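Local coordinates for protein PTS system glucose-specific EIIA component (Mycoplasma capricolum, PDB 2GPR) that probably takes a phosphoryl group from phospho-HPr onto a histidine and passes it to the EIIB domain during glucose uptake by the phosphotransferase system, at residues A[72-86]-A[118-131]. Numbering follows the deposited sequence.
Sequences GVEILLHIGLDTVSL and KVPSIKSPIIFTNN
The H78 imidazole lies alongside the ring of P125, whose CD comes within 4.2 Å of H78 ND1, obliquely to the imidazole. At the imidazole edge, in the ring plane, sits the carbonyl carbon of G80, and a weak bond from H78 ND1 to G80 O (2.8 Å) probably helps hold the ring's rotation; F29 adds an edge-to-face ring contact. With CG anti to the backbone N (chi1 -177°), the imidazole leads away from the 124-128 strand. Farther along, one face of the F128 ring is covered by CG1 of I75.

Strands 74-78 and 124-128 run antiparallel. L76 and I127 exchange backbone bonds, L76 N to I127 O being the straighter (166°), and H78 N reaches P125 O. A beta bulge shifts the register between E74 and I75: E74 O takes N130 N and, weakly, T129 N. On one face of the sheet L76 CD2 lies beside I127 CD1 (3.8 Å); on the other, I126 packs through CG2 on I75 CD1 and through CD1 on L77 CD2.

Beyond strand 74-78, G80 N donates to S124 OG at 2.8 Å; that hydroxyl, beside its own backbone N (chi1 -59°), donates to I122 O, tying the chain at G80 to the 121-123 loop. L81 spreads over that loop, CD2 against S121 CB (3.4 Å). T83 OG1 bonds to I79 O.

Strand 74-78, next to 124-130 in the middle of the seven-stranded antiparallel sheet of EIIA, ends at H78, by similarity the phosphohistidine and, with H63, a zinc ligand shared with glycerol kinase.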
loop_
_atom_site.group_PDB
_atom_site.type_symbol
_atom_site.label_atom_id
_atom_site.label_comp_id
_atom_site.label_asym_id
_atom_site.label_seq_id
_atom_site.Cartn_x
_atom_site.Cartn_y
_atom_site.Cartn_z
ATOM N N GLY A 72 12.329 0.279 10.801
ATOM C CA GLY A 72 12.942 -0.590 9.855
ATOM C C GLY A 72 11.981 -1.450 9.089
ATOM O O GLY A 72 12.303 -1.841 7.991
ATOM N N VAL A 73 10.829 -1.763 9.651
ATOM C CA VAL A 73 9.829 -2.505 8.887
ATOM C C VAL A 73 9.423 -1.755 7.577
ATOM O O VAL A 73 9.121 -0.561 7.529
ATOM C CB VAL A 73 8.567 -2.756 9.722
ATOM C CG1 VAL A 73 8.813 -2.480 11.197
ATOM C CG2 VAL A 73 7.368 -1.946 9.219
ATOM N N GLU A 74 9.444 -2.433 6.478
ATOM C CA GLU A 74 9.062 -1.763 5.255
ATOM C C GLU A 74 7.764 -2.277 4.745
ATOM O O GLU A 74 7.586 -3.478 4.602
ATOM C CB GLU A 74 10.041 -1.922 4.075
ATOM C CG GLU A 74 11.096 -0.812 4.008
ATOM C CD GLU A 74 12.371 -1.338 3.411
ATOM O OE1 GLU A 74 13.071 -2.047 4.254
ATOM O OE2 GLU A 74 12.666 -1.223 2.257
ATOM N N ILE A 75 6.912 -1.369 4.367
ATOM C CA ILE A 75 5.704 -1.762 3.790
ATOM C C ILE A 75 5.593 -1.242 2.364
ATOM O O ILE A 75 5.892 -0.081 2.052
ATOM C CB ILE A 75 4.623 -1.280 4.701
ATOM C CG1 ILE A 75 3.275 -1.418 4.074
ATOM C CG2 ILE A 75 4.842 0.164 5.072
ATOM C CD1 ILE A 75 2.470 -0.148 4.298
ATOM N N LEU A 76 5.187 -2.109 1.466
ATOM C CA LEU A 76 5.000 -1.729 0.083
ATOM C C LEU A 76 3.515 -1.556 -0.352
ATOM O O LEU A 76 2.656 -2.423 -0.142
ATOM C CB LEU A 76 5.798 -2.688 -0.830
ATOM C CG LEU A 76 5.669 -2.459 -2.324
ATOM C CD1 LEU A 76 6.831 -1.621 -2.820
ATOM C CD2 LEU A 76 5.748 -3.816 -3.009
ATOM N N LEU A 77 3.227 -0.401 -0.950
ATOM C CA LEU A 77 1.963 -0.050 -1.578
ATOM C C LEU A 77 2.217 -0.196 -3.086
ATOM O O LEU A 77 3.145 0.397 -3.629
ATOM C CB LEU A 77 1.587 1.432 -1.296
ATOM C CG LEU A 77 0.144 1.886 -1.549
ATOM C CD1 LEU A 77 0.121 3.239 -2.236
ATOM C CD2 LEU A 77 -0.813 0.864 -2.185
ATOM N N HIS A 78 1.413 -1.003 -3.750
ATOM C CA HIS A 78 1.581 -1.276 -5.118
ATOM C C HIS A 78 0.280 -1.163 -5.818
ATOM O O HIS A 78 -0.570 -2.003 -5.600
ATOM C CB HIS A 78 2.091 -2.682 -5.191
ATOM C CG HIS A 78 2.385 -3.124 -6.577
ATOM N ND1 HIS A 78 1.357 -3.290 -7.500
ATOM C CD2 HIS A 78 3.565 -3.507 -7.154
ATOM C CE1 HIS A 78 1.920 -3.765 -8.596
ATOM N NE2 HIS A 78 3.241 -3.886 -8.435
ATOM N N ILE A 79 0.083 -0.066 -6.584
ATOM C CA ILE A 79 -1.169 0.144 -7.227
ATOM C C ILE A 79 -1.408 -0.829 -8.334
ATOM O O ILE A 79 -0.603 -0.923 -9.247
ATOM C CB ILE A 79 -1.401 1.559 -7.698
ATOM C CG1 ILE A 79 -1.342 2.494 -6.504
ATOM C CG2 ILE A 79 -2.796 1.644 -8.377
ATOM C CD1 ILE A 79 0.065 2.874 -6.126
ATOM N N GLY A 80 -2.566 -1.532 -8.264
ATOM C CA GLY A 80 -2.983 -2.517 -9.266
ATOM C C GLY A 80 -1.951 -3.625 -9.505
ATOM O O GLY A 80 -1.145 -3.969 -8.663
ATOM N N LEU A 81 -2.006 -4.170 -10.683
ATOM C CA LEU A 81 -1.163 -5.231 -11.135
ATOM C C LEU A 81 -0.581 -4.816 -12.527
ATOM O O LEU A 81 -1.237 -4.115 -13.308
ATOM C CB LEU A 81 -2.012 -6.530 -11.222
ATOM C CG LEU A 81 -2.014 -7.422 -9.972
ATOM C CD1 LEU A 81 -1.950 -6.639 -8.675
ATOM C CD2 LEU A 81 -3.252 -8.289 -9.944
ATOM N N ASP A 82 0.684 -5.204 -12.809
ATOM C CA ASP A 82 1.432 -4.925 -14.064
ATOM C C ASP A 82 1.695 -3.487 -14.405
ATOM O O ASP A 82 2.350 -3.211 -15.393
ATOM C CB ASP A 82 1.077 -5.752 -15.325
ATOM C CG ASP A 82 1.836 -7.036 -15.429
ATOM O OD1 ASP A 82 2.631 -7.424 -14.568
ATOM O OD2 ASP A 82 1.496 -7.736 -16.500
ATOM N N THR A 83 1.176 -2.594 -13.604
ATOM C CA THR A 83 1.345 -1.154 -13.763
ATOM C C THR A 83 2.757 -0.643 -14.177
ATOM O O THR A 83 2.857 0.459 -14.737
ATOM C CB THR A 83 0.880 -0.504 -12.468
ATOM O OG1 THR A 83 1.358 -1.285 -11.373
ATOM C CG2 THR A 83 -0.635 -0.521 -12.460
ATOM N N VAL A 84 3.861 -1.419 -13.895
ATOM C CA VAL A 84 5.209 -1.023 -14.324
ATOM C C VAL A 84 5.242 -0.877 -15.859
ATOM O O VAL A 84 5.923 -0.052 -16.434
ATOM C CB VAL A 84 6.289 -1.992 -13.852
ATOM C CG1 VAL A 84 6.263 -3.237 -14.717
ATOM C CG2 VAL A 84 7.669 -1.341 -13.974
ATOM N N SER A 85 4.455 -1.703 -16.499
ATOM C CA SER A 85 4.277 -1.745 -17.919
ATOM C C SER A 85 3.823 -0.429 -18.518
ATOM O O SER A 85 4.018 -0.201 -19.702
ATOM C CB SER A 85 3.120 -2.634 -18.166
ATOM O OG SER A 85 1.969 -1.988 -17.627
ATOM N N LEU A 86 3.107 0.369 -17.741
ATOM C CA LEU A 86 2.512 1.618 -18.221
ATOM C C LEU A 86 3.500 2.742 -18.377
ATOM O O LEU A 86 3.180 3.821 -18.889
ATOM C CB LEU A 86 1.284 2.061 -17.372
ATOM C CG LEU A 86 0.281 0.982 -17.253
ATOM C CD1 LEU A 86 -1.073 1.621 -17.214
ATOM C CD2 LEU A 86 0.374 0.145 -18.491
ATOM N N LYS A 118 -5.876 -1.024 -19.175
ATOM C CA LYS A 118 -4.524 -1.364 -19.540
ATOM C C LYS A 118 -3.918 -2.555 -18.752
ATOM O O LYS A 118 -3.047 -3.273 -19.240
ATOM C CB LYS A 118 -3.649 -0.129 -19.510
ATOM C CG LYS A 118 -4.044 0.839 -20.608
ATOM C CD LYS A 118 -3.285 2.151 -20.532
ATOM C CE LYS A 118 -3.913 3.277 -21.343
ATOM N NZ LYS A 118 -3.239 4.568 -21.105
ATOM N N VAL A 119 -4.380 -2.802 -17.536
ATOM C CA VAL A 119 -3.787 -3.859 -16.724
ATOM C C VAL A 119 -4.748 -4.932 -16.268
ATOM O O VAL A 119 -5.972 -4.804 -16.318
ATOM C CB VAL A 119 -3.096 -3.264 -15.517
ATOM C CG1 VAL A 119 -1.944 -2.383 -15.990
ATOM C CG2 VAL A 119 -4.115 -2.454 -14.710
ATOM N N PRO A 120 -4.150 -6.001 -15.786
ATOM C CA PRO A 120 -4.900 -7.122 -15.303
ATOM C C PRO A 120 -5.781 -6.795 -14.121
ATOM O O PRO A 120 -6.873 -7.326 -14.016
ATOM C CB PRO A 120 -3.886 -8.224 -14.939
ATOM C CG PRO A 120 -2.520 -7.765 -15.412
ATOM C CD PRO A 120 -2.688 -6.325 -15.893
ATOM N N SER A 121 -5.313 -5.929 -13.230
ATOM C CA SER A 121 -6.124 -5.599 -12.065
ATOM C C SER A 121 -5.693 -4.320 -11.375
ATOM O O SER A 121 -4.504 -4.052 -11.300
ATOM C CB SER A 121 -6.095 -6.742 -11.068
ATOM O OG SER A 121 -6.902 -6.413 -9.966
ATOM N N ILE A 122 -6.665 -3.530 -10.851
ATOM C CA ILE A 122 -6.337 -2.333 -10.067
ATOM C C ILE A 122 -6.347 -2.617 -8.558
ATOM O O ILE A 122 -6.092 -1.740 -7.739
ATOM C CB ILE A 122 -7.066 -1.043 -10.403
ATOM C CG1 ILE A 122 -8.563 -1.179 -10.187
ATOM C CG2 ILE A 122 -6.748 -0.524 -11.786
ATOM C CD1 ILE A 122 -9.132 0.026 -9.452
ATOM N N LYS A 123 -6.679 -3.835 -8.204
ATOM C CA LYS A 123 -6.633 -4.222 -6.832
ATOM C C LYS A 123 -5.196 -3.996 -6.402
ATOM O O LYS A 123 -4.308 -4.456 -7.092
ATOM C CB LYS A 123 -6.996 -5.677 -6.739
ATOM C CG LYS A 123 -8.499 -5.931 -6.749
ATOM C CD LYS A 123 -8.750 -7.427 -6.576
ATOM C CE LYS A 123 -9.908 -7.957 -7.392
ATOM N NZ LYS A 123 -9.941 -9.433 -7.432
ATOM N N SER A 124 -4.990 -3.161 -5.375
ATOM C CA SER A 124 -3.676 -2.728 -4.934
ATOM C C SER A 124 -3.156 -3.382 -3.674
ATOM O O SER A 124 -3.720 -3.200 -2.620
ATOM C CB SER A 124 -3.650 -1.225 -4.794
ATOM O OG SER A 124 -3.976 -0.608 -6.050
ATOM N N PRO A 125 -2.001 -4.050 -3.778
ATOM C CA PRO A 125 -1.462 -4.732 -2.634
ATOM C C PRO A 125 -0.664 -3.889 -1.649
ATOM O O PRO A 125 0.094 -2.975 -2.008
ATOM C CB PRO A 125 -0.667 -5.904 -3.168
ATOM C CG PRO A 125 -0.932 -5.992 -4.661
ATOM C CD PRO A 125 -1.683 -4.744 -5.054
ATOM N N ILE A 126 -0.830 -4.236 -0.371
ATOM C CA ILE A 126 -0.135 -3.620 0.759
ATOM C C ILE A 126 0.683 -4.704 1.454
ATOM O O ILE A 126 0.145 -5.523 2.223
ATOM C CB ILE A 126 -1.121 -3.029 1.803
ATOM C CG1 ILE A 126 -2.231 -2.202 1.171
ATOM C CG2 ILE A 126 -0.372 -2.188 2.832
ATOM C CD1 ILE A 126 -1.698 -1.091 0.281
ATOM N N ILE A 127 1.966 -4.774 1.195
ATOM C CA ILE A 127 2.689 -5.843 1.839
ATOM C C ILE A 127 3.799 -5.362 2.669
ATOM O O ILE A 127 4.425 -4.380 2.375
ATOM C CB ILE A 127 3.246 -6.837 0.834
ATOM C CG1 ILE A 127 3.825 -6.100 -0.353
ATOM C CG2 ILE A 127 2.203 -7.842 0.330
ATOM C CD1 ILE A 127 4.998 -6.890 -0.929
ATOM N N PHE A 128 4.047 -6.076 3.716
ATOM C CA PHE A 128 5.171 -5.770 4.542
ATOM C C PHE A 128 6.330 -6.572 3.996
ATOM O O PHE A 128 6.350 -7.858 4.060
ATOM C CB PHE A 128 4.950 -6.080 6.025
ATOM C CG PHE A 128 3.702 -5.458 6.556
ATOM C CD1 PHE A 128 2.460 -5.976 6.194
ATOM C CD2 PHE A 128 3.756 -4.336 7.380
ATOM C CE1 PHE A 128 1.288 -5.357 6.623
ATOM C CE2 PHE A 128 2.591 -3.761 7.886
ATOM C CZ PHE A 128 1.353 -4.252 7.473
ATOM N N THR A 129 7.229 -5.804 3.341
ATOM C CA THR A 129 8.400 -6.364 2.752
ATOM C C THR A 129 9.459 -6.647 3.819
ATOM O O THR A 129 10.415 -7.367 3.616
ATOM C CB THR A 129 8.888 -5.516 1.571
ATOM O OG1 THR A 129 8.611 -6.241 0.350
ATOM C CG2 THR A 129 10.396 -5.165 1.718
ATOM N N ASN A 130 9.223 -6.106 4.996
ATOM C CA ASN A 130 10.100 -6.314 6.086
ATOM C C ASN A 130 9.435 -5.942 7.414
ATOM O O ASN A 130 8.974 -4.835 7.617
ATOM C CB ASN A 130 11.414 -5.614 5.824
ATOM C CG ASN A 130 12.309 -5.586 7.044
ATOM O OD1 ASN A 130 13.183 -4.703 7.182
ATOM N ND2 ASN A 130 12.108 -6.515 7.945
ATOM N N ASN A 131 9.436 -6.865 8.354
ATOM C CA ASN A 131 8.820 -6.607 9.650
ATOM C C ASN A 131 9.629 -6.877 10.902
ATOM O O ASN A 131 10.127 -5.972 11.539
ATOM C CB ASN A 131 7.452 -7.285 9.788
ATOM C CG ASN A 131 7.496 -8.771 9.481
ATOM O OD1 ASN A 131 8.520 -9.449 9.557
ATOM N ND2 ASN A 131 6.368 -9.267 9.049
#